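Local atomic coordinates of lantibiotic dehydratase (PDB entry 5EHK), a protein that probably dehydrates serine and threonine residues of the precursor peptide in biosynthesis of the lantibiotic NAI-107, in a tRNA-dependent reaction. Residues A995-T1000 against G1098-A1103; Y948-V953 against A1090-S1095; E973-V978 against T1069-V1074; Q1018-P1023 against P1028-D1033. One frame throughout, in Å; residues are numbered along the deposited sequence.

Contact 1. Residues A995-T1000 against G1098-A1103; sequences AWMSST and GLARGA
Met997 and Arg1101 bring their CA atoms within 5.1 Å of each other, where the last part of helix 992-997 and the residues after it meet the flank of helix 1090-1109. The Met997 chain is bent at both chi2 and chi3, which brings its methyl against the flank of helix 1090-1109: CE lies 3.7 Å from Ala1100 CB and 3.8 Å from Arg1101 N. Arg1101 starts with CG anti to the backbone N (chi1 -177°), runs straight through chi2 and bends at chi3. Its CG and CD run alongside Met997 O. Further along, the Thr1000 methyl CG2 sits in the guanidinium plane at its edge, next to NH1 of Arg1101. Thr1000 O is also near this NH1, at 3.3 Å, but the angle is too poor for a hydrogen bond. Over one face of the guanidinium lies Gly1098 CA, offset toward the rim. Beyond these residues, Arg1101 touches Glu1005 and Leu1006 of the following loop, and Met997 reaches Leu1097 and Val1104, so it packs along more than one turn of helix 1090-1109. With methionine and threonine methyls, an alanine and the aliphatic stem of an arginine as its main pieces, the contact is buried van der Waals packing within the C-terminal region, and between these two segments the arginine contributes carbon packing rather than a polar bond.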
loop_
_atom_site.group_PDB
_atom_site.type_symbol
_atom_site.label_atom_id
_atom_site.label_comp_id
_atom_site.label_asym_id
_atom_site.label_seq_id
_atom_site.Cartn_x
_atom_site.Cartn_y
_atom_site.Cartn_z
ATOM N N ALA A 995 -10.914 -27.909 30.544
ATOM C CA ALA A 995 -10.077 -28.670 29.613
ATOM C C ALA A 995 -9.909 -27.890 28.331
ATOM O O ALA A 995 -8.843 -27.356 28.052
ATOM C CB ALA A 995 -10.699 -30.028 29.314
ATOM N N TRP A 996 -10.995 -27.783 27.576
ATOM C CA TRP A 996 -10.960 -27.110 26.282
ATOM C C TRP A 996 -10.633 -25.609 26.342
ATOM O O TRP A 996 -9.831 -25.122 25.547
ATOM C CB TRP A 996 -12.261 -27.364 25.535
ATOM C CG TRP A 996 -12.509 -28.810 25.325
ATOM C CD1 TRP A 996 -13.554 -29.548 25.813
ATOM C CD2 TRP A 996 -11.700 -29.708 24.567
ATOM N NE1 TRP A 996 -13.435 -30.854 25.405
ATOM C CE2 TRP A 996 -12.304 -30.978 24.640
ATOM C CE3 TRP A 996 -10.523 -29.563 23.835
ATOM C CZ2 TRP A 996 -11.772 -32.091 24.008
ATOM C CZ3 TRP A 996 -9.997 -30.665 23.215
ATOM C CH2 TRP A 996 -10.620 -31.914 23.301
ATOM N N MET A 997 -11.207 -24.883 27.294
ATOM C CA MET A 997 -10.904 -23.463 27.396
ATOM C C MET A 997 -9.415 -23.212 27.667
ATOM O O MET A 997 -8.920 -22.112 27.443
ATOM C CB MET A 997 -11.755 -22.784 28.477
ATOM C CG MET A 997 -13.235 -22.698 28.155
ATOM S SD MET A 997 -13.591 -22.012 26.522
ATOM C CE MET A 997 -12.807 -20.400 26.590
ATOM N N SER A 998 -8.685 -24.223 28.126
ATOM C CA SER A 998 -7.270 -24.014 28.420
ATOM C C SER A 998 -6.410 -24.031 27.163
ATOM O O SER A 998 -5.288 -23.498 27.166
ATOM C CB SER A 998 -6.745 -24.993 29.476
ATOM O OG SER A 998 -7.405 -24.809 30.717
ATOM N N SER A 999 -6.924 -24.654 26.102
ATOM C CA SER A 999 -6.174 -24.786 24.847
ATOM C C SER A 999 -6.300 -23.496 24.037
ATOM O O SER A 999 -5.776 -23.367 22.926
ATOM C CB SER A 999 -6.719 -25.940 24.015
ATOM O OG SER A 999 -8.090 -25.731 23.750
ATOM N N THR A 1000 -6.994 -22.540 24.631
ATOM C CA THR A 1000 -7.446 -21.353 23.946
ATOM C C THR A 1000 -6.575 -20.114 24.212
ATOM O O THR A 1000 -6.727 -19.088 23.547
ATOM C CB THR A 1000 -8.917 -21.120 24.302
ATOM O OG1 THR A 1000 -9.684 -20.949 23.108
ATOM C CG2 THR A 1000 -9.096 -19.944 25.253
ATOM N N GLY A 1098 -10.808 -15.178 26.608
ATOM C CA GLY A 1098 -10.055 -15.016 27.838
ATOM C C GLY A 1098 -10.964 -15.036 29.049
ATOM O O GLY A 1098 -10.768 -15.841 29.959
ATOM N N LEU A 1099 -11.945 -14.135 29.056
ATOM C CA LEU A 1099 -12.943 -14.067 30.115
ATOM C C LEU A 1099 -13.423 -15.445 30.526
ATOM O O LEU A 1099 -13.452 -15.776 31.706
ATOM C CB LEU A 1099 -14.152 -13.221 29.700
ATOM C CG LEU A 1099 -14.170 -11.696 29.821
ATOM C CD1 LEU A 1099 -13.461 -10.994 28.683
ATOM C CD2 LEU A 1099 -15.608 -11.246 29.881
ATOM N N ALA A 1100 -13.805 -16.248 29.547
ATOM C CA ALA A 1100 -14.334 -17.561 29.830
ATOM C C ALA A 1100 -13.221 -18.469 30.324
ATOM O O ALA A 1100 -13.427 -19.267 31.242
ATOM C CB ALA A 1100 -14.983 -18.138 28.585
ATOM N N ARG A 1101 -12.043 -18.335 29.713
ATOM C CA ARG A 1101 -10.880 -19.150 30.072
ATOM C C ARG A 1101 -10.475 -18.944 31.525
ATOM O O ARG A 1101 -10.348 -19.911 32.282
ATOM C CB ARG A 1101 -9.715 -18.895 29.127
ATOM C CG ARG A 1101 -8.507 -19.755 29.396
ATOM C CD ARG A 1101 -7.383 -19.449 28.403
ATOM N NE ARG A 1101 -6.862 -18.082 28.462
ATOM C CZ ARG A 1101 -6.934 -17.197 27.469
ATOM N NH1 ARG A 1101 -7.525 -17.508 26.329
ATOM N NH2 ARG A 1101 -6.409 -15.989 27.619
ATOM N N GLY A 1102 -10.268 -17.680 31.898
ATOM C CA GLY A 1102 -9.998 -17.317 33.277
ATOM C C GLY A 1102 -11.049 -17.875 34.228
ATOM O O GLY A 1102 -10.715 -18.636 35.135
ATOM N N ALA A 1103 -12.317 -17.530 33.996
ATOM C CA ALA A 1103 -13.433 -17.937 34.869
ATOM C C ALA A 1103 -13.499 -19.440 35.176
ATOM O O ALA A 1103 -13.645 -19.837 36.335
ATOM C CB ALA A 1103 -14.775 -17.451 34.307
#

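Contact 2. Residues Y948-V953 against A1090-S1095; sequences YTLDEV and AERERS
Arg1092, in the first turns of helix 1090-1109, reaches across to Asp951 at the start of helix 950-965, although the nearest CA atoms, those of these same two residues, are 8.6 Å apart. From CB the chain is fully extended: CG is anti to the backbone N (chi1 -169°), and CG, CD and NE follow in a straight run that carries the guanidinium to the facing helix. CB, CG and CD make no close contact with the facing segment; at NE the polar contacts begin. NE gives a weak, bent hydrogen bond to Asp951 OD1 at 3.1 Å. CZ, between the two donors, is 3.2 Å from Asp951 OD1, and NH2 gives the stronger bond, 2.6 Å to the same OD1 at 158°. For NH2 the oxygen lies in the guanidinium plane and is met nearly along its own C-O axis, while the carboxylate as a whole is turned 45° from that plane. NH2 also comes to 3.9 Å from Leu950 CB, the two side chains crossing at about a right angle. Ile1086, in the loop before the helix, touches both Leu950 and Arg1092. The helix carrying Asp951 opens with a capping box: Glu952 N donates to Thr949 OG1, and Thr949 N donates to Glu952 OE1 at 2.7 Å. Two N-H groups thus converge on one carboxylate oxygen in a salt bridge at the protein surface. The nearby amino end of helix 950-965 would probably also favour the negative charge of Asp951, so the bridge ties together the opening turns of two helices.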
loop_
_atom_site.group_PDB
_atom_site.type_symbol
_atom_site.label_atom_id
_atom_site.label_comp_id
_atom_site.label_asym_id
_atom_site.label_seq_id
_atom_site.Cartn_x
_atom_site.Cartn_y
_atom_site.Cartn_z
ATOM N N TYR A 948 -27.427 -8.775 29.912
ATOM C CA TYR A 948 -26.130 -9.244 29.470
ATOM C C TYR A 948 -25.689 -8.630 28.144
ATOM O O TYR A 948 -26.490 -8.392 27.244
ATOM C CB TYR A 948 -26.158 -10.760 29.374
ATOM C CG TYR A 948 -26.559 -11.435 30.659
ATOM C CD1 TYR A 948 -25.679 -11.521 31.731
ATOM C CD2 TYR A 948 -27.819 -11.990 30.798
ATOM C CE1 TYR A 948 -26.047 -12.146 32.905
ATOM C CE2 TYR A 948 -28.199 -12.611 31.969
ATOM C CZ TYR A 948 -27.310 -12.689 33.020
ATOM O OH TYR A 948 -27.698 -13.319 34.182
ATOM N N THR A 949 -24.398 -8.347 28.050
ATOM C CA THR A 949 -23.827 -7.835 26.823
ATOM C C THR A 949 -23.585 -8.992 25.857
ATOM O O THR A 949 -23.694 -10.155 26.222
ATOM C CB THR A 949 -22.486 -7.129 27.093
ATOM O OG1 THR A 949 -21.562 -8.072 27.652
ATOM C CG2 THR A 949 -22.673 -5.965 28.069
ATOM N N LEU A 950 -23.253 -8.665 24.620
ATOM C CA LEU A 950 -22.890 -9.666 23.643
ATOM C C LEU A 950 -21.646 -10.432 24.067
ATOM O O LEU A 950 -21.592 -11.641 23.919
ATOM C CB LEU A 950 -22.661 -8.995 22.293
ATOM C CG LEU A 950 -22.929 -9.794 21.022
ATOM C CD1 LEU A 950 -24.278 -10.502 21.065
ATOM C CD2 LEU A 950 -22.866 -8.856 19.839
ATOM N N ASP A 951 -20.652 -9.744 24.618
ATOM C CA ASP A 951 -19.430 -10.420 25.063
ATOM C C ASP A 951 -19.738 -11.430 26.155
ATOM O O ASP A 951 -19.131 -12.504 26.227
ATOM C CB ASP A 951 -18.380 -9.434 25.564
ATOM C CG ASP A 951 -17.825 -8.565 24.463
ATOM O OD1 ASP A 951 -18.489 -8.449 23.412
ATOM O OD2 ASP A 951 -16.712 -8.016 24.638
ATOM N N GLU A 952 -20.681 -11.075 27.013
ATOM C CA GLU A 952 -21.099 -11.990 28.055
ATOM C C GLU A 952 -21.745 -13.241 27.476
ATOM O O GLU A 952 -21.297 -14.349 27.756
ATOM C CB GLU A 952 -22.024 -11.294 29.061
ATOM C CG GLU A 952 -21.253 -10.521 30.132
ATOM C CD GLU A 952 -22.106 -9.511 30.868
ATOM O OE1 GLU A 952 -23.063 -8.977 30.260
ATOM O OE2 GLU A 952 -21.835 -9.272 32.064
ATOM N N VAL A 953 -22.765 -13.071 26.644
ATOM C CA VAL A 953 -23.469 -14.229 26.107
ATOM C C VAL A 953 -22.514 -15.064 25.252
ATOM O O VAL A 953 -22.661 -16.283 25.178
ATOM C CB VAL A 953 -24.752 -13.854 25.338
ATOM C CG1 VAL A 953 -25.588 -12.877 26.168
ATOM C CG2 VAL A 953 -24.417 -13.253 23.991
ATOM N N ALA A 1090 -10.080 -9.984 15.631
ATOM C CA ALA A 1090 -9.266 -11.008 16.307
ATOM C C ALA A 1090 -8.993 -10.712 17.795
ATOM O O ALA A 1090 -8.977 -11.628 18.625
ATOM C CB ALA A 1090 -7.975 -11.272 15.557
ATOM N N GLU A 1091 -8.783 -9.442 18.129
ATOM C CA GLU A 1091 -8.549 -9.076 19.518
ATOM C C GLU A 1091 -9.823 -9.318 20.330
ATOM O O GLU A 1091 -9.763 -9.852 21.433
ATOM C CB GLU A 1091 -8.082 -7.612 19.648
ATOM C CG GLU A 1091 -9.158 -6.562 19.345
ATOM C CD GLU A 1091 -8.731 -5.127 19.652
ATOM O OE1 GLU A 1091 -7.664 -4.930 20.284
ATOM O OE2 GLU A 1091 -9.489 -4.198 19.282
ATOM N N ARG A 1092 -10.976 -8.968 19.763
ATOM C CA ARG A 1092 -12.230 -9.126 20.475
ATOM C C ARG A 1092 -12.480 -10.594 20.815
ATOM O O ARG A 1092 -12.927 -10.924 21.911
ATOM C CB ARG A 1092 -13.413 -8.532 19.704
ATOM C CG ARG A 1092 -14.684 -8.469 20.575
ATOM C CD ARG A 1092 -15.911 -7.983 19.835
ATOM N NE ARG A 1092 -17.064 -7.865 20.730
ATOM C CZ ARG A 1092 -18.257 -7.411 20.350
ATOM N NH1 ARG A 1092 -18.463 -7.055 19.098
ATOM N NH2 ARG A 1092 -19.248 -7.331 21.217
ATOM N N GLU A 1093 -12.171 -11.477 19.880
ATOM C CA GLU A 1093 -12.311 -12.894 20.139
ATOM C C GLU A 1093 -11.386 -13.379 21.258
ATOM O O GLU A 1093 -11.785 -14.186 22.097
ATOM C CB GLU A 1093 -12.066 -13.697 18.863
ATOM C CG GLU A 1093 -12.243 -15.171 19.085
ATOM C CD GLU A 1093 -12.116 -15.960 17.823
ATOM O OE1 GLU A 1093 -12.381 -15.386 16.743
ATOM O OE2 GLU A 1093 -11.732 -17.149 17.911
ATOM N N ARG A 1094 -10.157 -12.874 21.282
ATOM C CA ARG A 1094 -9.204 -13.250 22.325
ATOM C C ARG A 1094 -9.622 -12.760 23.707
ATOM O O ARG A 1094 -9.424 -13.465 24.692
ATOM C CB ARG A 1094 -7.799 -12.777 21.982
ATOM C CG ARG A 1094 -6.906 -13.880 21.511
ATOM C CD ARG A 1094 -6.098 -13.447 20.293
ATOM N NE ARG A 1094 -5.685 -12.058 20.418
ATOM C CZ ARG A 1094 -5.371 -11.288 19.388
ATOM N NH1 ARG A 1094 -5.424 -11.785 18.162
ATOM N NH2 ARG A 1094 -5.013 -10.026 19.589
ATOM N N SER A 1095 -10.180 -11.555 23.787
ATOM C CA SER A 1095 -10.693 -11.067 25.059
ATOM C C SER A 1095 -11.832 -11.955 25.533
ATOM O O SER A 1095 -11.749 -12.560 26.605
ATOM C CB SER A 1095 -11.174 -9.626 24.953
ATOM O OG SER A 1095 -10.135 -8.800 24.452
#

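Contact 3. Residues E973-V978 against T1069-V1074; sequences EPVPLV and TQLRLV
Leu1071, which meets both Leu977 and Val975, is carried by a turn of helix whose shortest sound backbone bond runs from Leu1073 N to Thr1069 O at 2.9 Å; between the two segments the contact itself is wholly apolar. One methyl does the touching on the helix side. Leu1071 CD2 lies 3.9 Å from Leu977 CD1, the two side chains crossing at a slant, and 4.4 Å from Val975 CG1. Val975 points its CB toward the helix. Leu977 sets out across the line of approach, but its branch turns back so that CD1 reaches Leu1071. Both residues therefore converge on one branch of Leu1071, flanking Pro976, which lies farther from the helix. Trp983, on the partner strand, touches all three of these side chains, and its backbone is hydrogen-bonded to that of Val975. Trp996 and Ser999 also touch Leu1071, joining the region of helix 992-997 to the same apolar patch. Strands 975-976 and 982-983 form a short antiparallel beta-hairpin, laid by its apolar side chains against the start of helix 1068-1085 at the protein surface.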
loop_
_atom_site.group_PDB
_atom_site.type_symbol
_atom_site.label_atom_id
_atom_site.label_comp_id
_atom_site.label_asym_id
_atom_site.label_seq_id
_atom_site.Cartn_x
_atom_site.Cartn_y
_atom_site.Cartn_z
ATOM N N GLU A 973 1.305 -38.039 25.953
ATOM C CA GLU A 973 2.248 -37.122 26.561
ATOM C C GLU A 973 1.521 -35.796 26.687
ATOM O O GLU A 973 0.715 -35.463 25.818
ATOM C CB GLU A 973 3.455 -36.963 25.627
ATOM C CG GLU A 973 4.557 -36.014 26.097
ATOM C CD GLU A 973 5.376 -36.561 27.255
ATOM O OE1 GLU A 973 5.226 -37.757 27.589
ATOM O OE2 GLU A 973 6.187 -35.793 27.822
ATOM N N PRO A 974 1.780 -35.038 27.764
ATOM C CA PRO A 974 1.183 -33.698 27.751
ATOM C C PRO A 974 1.651 -32.914 26.513
ATOM O O PRO A 974 2.812 -33.009 26.105
ATOM C CB PRO A 974 1.679 -33.063 29.064
ATOM C CG PRO A 974 2.613 -34.079 29.706
ATOM C CD PRO A 974 2.296 -35.407 29.093
ATOM N N VAL A 975 0.732 -32.176 25.899
ATOM C CA VAL A 975 1.040 -31.455 24.665
ATOM C C VAL A 975 1.631 -30.079 24.909
ATOM O O VAL A 975 1.078 -29.278 25.675
ATOM C CB VAL A 975 -0.189 -31.326 23.740
ATOM C CG1 VAL A 975 0.176 -30.583 22.462
ATOM C CG2 VAL A 975 -0.756 -32.699 23.422
ATOM N N PRO A 976 2.773 -29.807 24.260
ATOM C CA PRO A 976 3.352 -28.467 24.343
ATOM C C PRO A 976 2.402 -27.469 23.683
ATOM O O PRO A 976 2.103 -27.577 22.490
ATOM C CB PRO A 976 4.662 -28.602 23.552
ATOM C CG PRO A 976 4.427 -29.763 22.619
ATOM C CD PRO A 976 3.555 -30.707 23.391
ATOM N N LEU A 977 1.902 -26.532 24.486
ATOM C CA LEU A 977 0.969 -25.512 24.018
ATOM C C LEU A 977 1.639 -24.165 23.725
ATOM O O LEU A 977 2.646 -23.804 24.337
ATOM C CB LEU A 977 -0.157 -25.319 25.039
ATOM C CG LEU A 977 -1.601 -25.237 24.543
ATOM C CD1 LEU A 977 -2.099 -26.601 24.098
ATOM C CD2 LEU A 977 -2.498 -24.659 25.621
ATOM N N VAL A 978 1.029 -23.415 22.810
ATOM C CA VAL A 978 1.534 -22.125 22.351
ATOM C C VAL A 978 1.795 -21.145 23.499
ATOM O O VAL A 978 2.632 -20.247 23.388
ATOM C CB VAL A 978 0.525 -21.481 21.364
ATOM C CG1 VAL A 978 1.137 -20.267 20.674
ATOM C CG2 VAL A 978 0.066 -22.508 20.331
ATOM N N THR A 1069 -5.160 -33.143 16.486
ATOM C CA THR A 1069 -6.469 -33.173 15.844
ATOM C C THR A 1069 -7.578 -32.637 16.758
ATOM O O THR A 1069 -8.276 -31.688 16.384
ATOM C CB THR A 1069 -6.830 -34.581 15.340
ATOM O OG1 THR A 1069 -5.883 -34.994 14.350
ATOM C CG2 THR A 1069 -8.209 -34.591 14.722
ATOM N N GLN A 1070 -7.703 -33.194 17.964
ATOM C CA GLN A 1070 -8.780 -32.770 18.857
ATOM C C GLN A 1070 -8.622 -31.318 19.339
ATOM O O GLN A 1070 -9.619 -30.607 19.461
ATOM C CB GLN A 1070 -9.006 -33.733 20.031
ATOM C CG GLN A 1070 -7.987 -33.699 21.155
ATOM C CD GLN A 1070 -8.268 -34.767 22.205
ATOM O OE1 GLN A 1070 -9.341 -35.356 22.213
ATOM N NE2 GLN A 1070 -7.325 -34.984 23.122
ATOM N N LEU A 1071 -7.390 -30.877 19.607
ATOM C CA LEU A 1071 -7.159 -29.478 19.996
ATOM C C LEU A 1071 -7.531 -28.461 18.922
ATOM O O LEU A 1071 -7.984 -27.362 19.223
ATOM C CB LEU A 1071 -5.712 -29.228 20.425
ATOM C CG LEU A 1071 -5.421 -28.880 21.888
ATOM C CD1 LEU A 1071 -6.522 -29.309 22.819
ATOM C CD2 LEU A 1071 -4.099 -29.463 22.333
ATOM N N ARG A 1072 -7.299 -28.816 17.671
ATOM C CA ARG A 1072 -7.645 -27.950 16.568
ATOM C C ARG A 1072 -9.156 -27.977 16.302
ATOM O O ARG A 1072 -9.754 -26.954 15.982
ATOM C CB ARG A 1072 -6.849 -28.335 15.317
ATOM C CG ARG A 1072 -7.469 -27.862 14.001
ATOM C CD ARG A 1072 -6.574 -28.252 12.837
ATOM N NE ARG A 1072 -6.772 -27.414 11.657
ATOM C CZ ARG A 1072 -6.251 -26.197 11.500
ATOM N NH1 ARG A 1072 -5.508 -25.648 12.458
ATOM N NH2 ARG A 1072 -6.483 -25.524 10.381
ATOM N N LEU A 1073 -9.765 -29.151 16.440
ATOM C CA LEU A 1073 -11.196 -29.310 16.189
ATOM C C LEU A 1073 -12.019 -28.422 17.102
ATOM O O LEU A 1073 -12.771 -27.558 16.631
ATOM C CB LEU A 1073 -11.607 -30.763 16.423
ATOM C CG LEU A 1073 -12.953 -31.307 15.949
ATOM C CD1 LEU A 1073 -12.908 -32.820 16.071
ATOM C CD2 LEU A 1073 -14.136 -30.774 16.724
ATOM N N VAL A 1074 -11.900 -28.662 18.406
ATOM C CA VAL A 1074 -12.694 -27.932 19.377
ATOM C C VAL A 1074 -12.367 -26.447 19.278
ATOM O O VAL A 1074 -13.265 -25.604 19.338
ATOM C CB VAL A 1074 -12.518 -28.488 20.815
ATOM C CG1 VAL A 1074 -13.420 -27.763 21.791
ATOM C CG2 VAL A 1074 -12.839 -29.957 20.855
#

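Contact 4. Residues Q1018-P1023 against P1028-D1033; sequences QKLIDP and PLLRAD
A tight connection between two short helices of the C-terminal region brings Lys1019, Leu1020 and Asp1022 against residues 1028-1030, where the end of helix 1014-1020 packs against a short, weakly bonded helix. Leu1029 points at the facing segment, and with CG anti to the backbone N (chi1 -166°) it sends its two methyls to Lys1019 and Leu1020. Its CB comes to 3.3 Å from Lys1019 O and its CD1 to 3.6 Å from Lys1019 CB, so the leucine lies against the carbonyl oxygen and the base of the lysine side chain. Its other branch, CD2, is 4.0 Å from Leu1020 CD1. That same Leu1020 methyl also meets Leu1030 CD2, at 3.9 Å, and so links two consecutive leucines. At the other end, Asp1022 crosses the Pro1028 ring at about a right angle, with OD2 3.6 Å from Pro1028 CD. The other oxygen, OD1, accepts a hydrogen bond from Gly1025 N and so binds the aspartate into the turn. Around the pair, Tyr948 packs on Leu1020 and Leu1030, Ile956 of helix 950-965 touches Leu1030, and Ala1103 of helix 1090-1109 touches Ile1021, while Leu1040 of helix 1034-1042 covers Leu1030 from the following helix.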
loop_
_atom_site.group_PDB
_atom_site.type_symbol
_atom_site.label_atom_id
_atom_site.label_comp_id
_atom_site.label_asym_id
_atom_site.label_seq_id
_atom_site.Cartn_x
_atom_site.Cartn_y
_atom_site.Cartn_z
ATOM N N GLN A 1018 -16.062 -15.415 37.433
ATOM C CA GLN A 1018 -16.120 -16.739 38.024
ATOM C C GLN A 1018 -17.549 -17.079 38.424
ATOM O O GLN A 1018 -17.997 -18.215 38.271
ATOM C CB GLN A 1018 -15.213 -16.793 39.239
ATOM C CG GLN A 1018 -13.750 -16.813 38.893
ATOM C CD GLN A 1018 -12.895 -16.421 40.071
ATOM O OE1 GLN A 1018 -13.258 -16.661 41.224
ATOM N NE2 GLN A 1018 -11.749 -15.807 39.790
ATOM N N LYS A 1019 -18.271 -16.079 38.917
ATOM C CA LYS A 1019 -19.634 -16.290 39.397
ATOM C C LYS A 1019 -20.626 -16.449 38.253
ATOM O O LYS A 1019 -21.582 -17.219 38.352
ATOM C CB LYS A 1019 -20.058 -15.134 40.311
ATOM C CG LYS A 1019 -19.335 -15.084 41.661
ATOM C CD LYS A 1019 -19.618 -13.763 42.375
ATOM C CE LYS A 1019 -21.110 -13.554 42.631
ATOM N NZ LYS A 1019 -21.368 -12.273 43.355
ATOM N N LEU A 1020 -20.383 -15.716 37.170
ATOM C CA LEU A 1020 -21.253 -15.735 35.993
ATOM C C LEU A 1020 -21.004 -16.975 35.121
ATOM O O LEU A 1020 -21.930 -17.724 34.804
ATOM C CB LEU A 1020 -21.071 -14.453 35.173
ATOM C CG LEU A 1020 -22.018 -14.182 34.006
ATOM C CD1 LEU A 1020 -23.402 -13.942 34.529
ATOM C CD2 LEU A 1020 -21.552 -12.994 33.190
ATOM N N ILE A 1021 -19.751 -17.182 34.732
ATOM C CA ILE A 1021 -19.413 -18.243 33.800
ATOM C C ILE A 1021 -18.968 -19.487 34.549
ATOM O O ILE A 1021 -17.775 -19.709 34.730
ATOM C CB ILE A 1021 -18.315 -17.779 32.814
ATOM C CG1 ILE A 1021 -18.720 -16.460 32.148
ATOM C CG2 ILE A 1021 -18.041 -18.835 31.751
ATOM C CD1 ILE A 1021 -17.561 -15.718 31.561
ATOM N N ASP A 1022 -19.941 -20.303 34.955
ATOM C CA ASP A 1022 -19.697 -21.476 35.807
ATOM C C ASP A 1022 -20.461 -22.719 35.332
ATOM O O ASP A 1022 -21.433 -23.160 35.965
ATOM C CB ASP A 1022 -20.061 -21.143 37.264
ATOM C CG ASP A 1022 -19.738 -22.276 38.246
ATOM O OD1 ASP A 1022 -18.977 -23.215 37.887
ATOM O OD2 ASP A 1022 -20.264 -22.210 39.385
ATOM N N PRO A 1023 -20.013 -23.292 34.212
ATOM C CA PRO A 1023 -20.698 -24.458 33.661
ATOM C C PRO A 1023 -20.531 -25.648 34.586
ATOM O O PRO A 1023 -21.506 -26.348 34.843
ATOM C CB PRO A 1023 -19.972 -24.707 32.330
ATOM C CG PRO A 1023 -19.106 -23.482 32.108
ATOM C CD PRO A 1023 -18.797 -22.952 33.457
ATOM N N PRO A 1028 -25.123 -21.590 38.310
ATOM C CA PRO A 1028 -26.105 -21.250 39.355
ATOM C C PRO A 1028 -26.602 -19.806 39.248
ATOM O O PRO A 1028 -27.810 -19.561 39.246
ATOM C CB PRO A 1028 -25.330 -21.483 40.670
ATOM C CG PRO A 1028 -23.883 -21.877 40.251
ATOM C CD PRO A 1028 -23.738 -21.498 38.809
ATOM N N LEU A 1029 -25.668 -18.868 39.141
ATOM C CA LEU A 1029 -26.010 -17.464 39.058
ATOM C C LEU A 1029 -26.886 -17.184 37.837
ATOM O O LEU A 1029 -27.858 -16.431 37.926
ATOM C CB LEU A 1029 -24.744 -16.622 39.036
ATOM C CG LEU A 1029 -24.899 -15.129 39.289
ATOM C CD1 LEU A 1029 -23.589 -14.564 39.849
ATOM C CD2 LEU A 1029 -25.321 -14.379 38.023
ATOM N N LEU A 1030 -26.537 -17.774 36.693
ATOM C CA LEU A 1030 -27.292 -17.542 35.460
ATOM C C LEU A 1030 -28.748 -17.980 35.600
ATOM O O LEU A 1030 -29.651 -17.311 35.099
ATOM C CB LEU A 1030 -26.644 -18.252 34.262
ATOM C CG LEU A 1030 -25.754 -17.467 33.283
ATOM C CD1 LEU A 1030 -25.587 -18.243 31.988
ATOM C CD2 LEU A 1030 -26.326 -16.088 32.998
ATOM N N ARG A 1031 -28.976 -19.101 36.280
ATOM C CA ARG A 1031 -30.326 -19.633 36.429
ATOM C C ARG A 1031 -31.186 -18.835 37.397
ATOM O O ARG A 1031 -32.386 -19.080 37.516
ATOM C CB ARG A 1031 -30.292 -21.098 36.842
ATOM C CG ARG A 1031 -29.493 -21.984 35.911
ATOM C CD ARG A 1031 -30.037 -23.403 35.918
ATOM N NE ARG A 1031 -29.111 -24.347 35.304
ATOM C CZ ARG A 1031 -29.325 -24.959 34.143
ATOM N NH1 ARG A 1031 -30.433 -24.727 33.455
ATOM N NH2 ARG A 1031 -28.423 -25.803 33.665
ATOM N N ALA A 1032 -30.559 -17.911 38.119
ATOM C CA ALA A 1032 -31.291 -16.967 38.949
ATOM C C ALA A 1032 -32.057 -16.055 38.019
ATOM O O ALA A 1032 -33.281 -16.052 38.002
ATOM C CB ALA A 1032 -30.330 -16.149 39.801
ATOM N N ASP A 1033 -31.298 -15.321 37.212
ATOM C CA ASP A 1033 -31.804 -14.315 36.286
ATOM C C ASP A 1033 -32.825 -14.915 35.317
ATOM O O ASP A 1033 -32.685 -16.062 34.905
ATOM C CB ASP A 1033 -30.605 -13.804 35.499
ATOM C CG ASP A 1033 -30.763 -12.386 35.043
ATOM O OD1 ASP A 1033 -31.914 -11.922 34.890
ATOM O OD2 ASP A 1033 -29.717 -11.737 34.838
#

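Contact 1 is buried, contact 4 partly so, and contacts 2 and 3 lie at the surface. Contacts 1 and 2 use successive parts of helix 1090-1109: near its start an arginine makes a salt bridge, whereas deeper along it another arginine offers mainly its carbon chain. Contacts 3 and 4 are largely leucine packing, the first between a hairpin and a helix distant in sequence, the second across a short turn. Contact 1 joins its neighbours: Trp996 and Ser999 pack on Leu1071 of contact 3, and Ala1103 and Ala1100 pack on Ile1021 of contact 4. Tyr948 connects contact 2 with the leucines of contact 4, while contacts 3 and 4 do not touch.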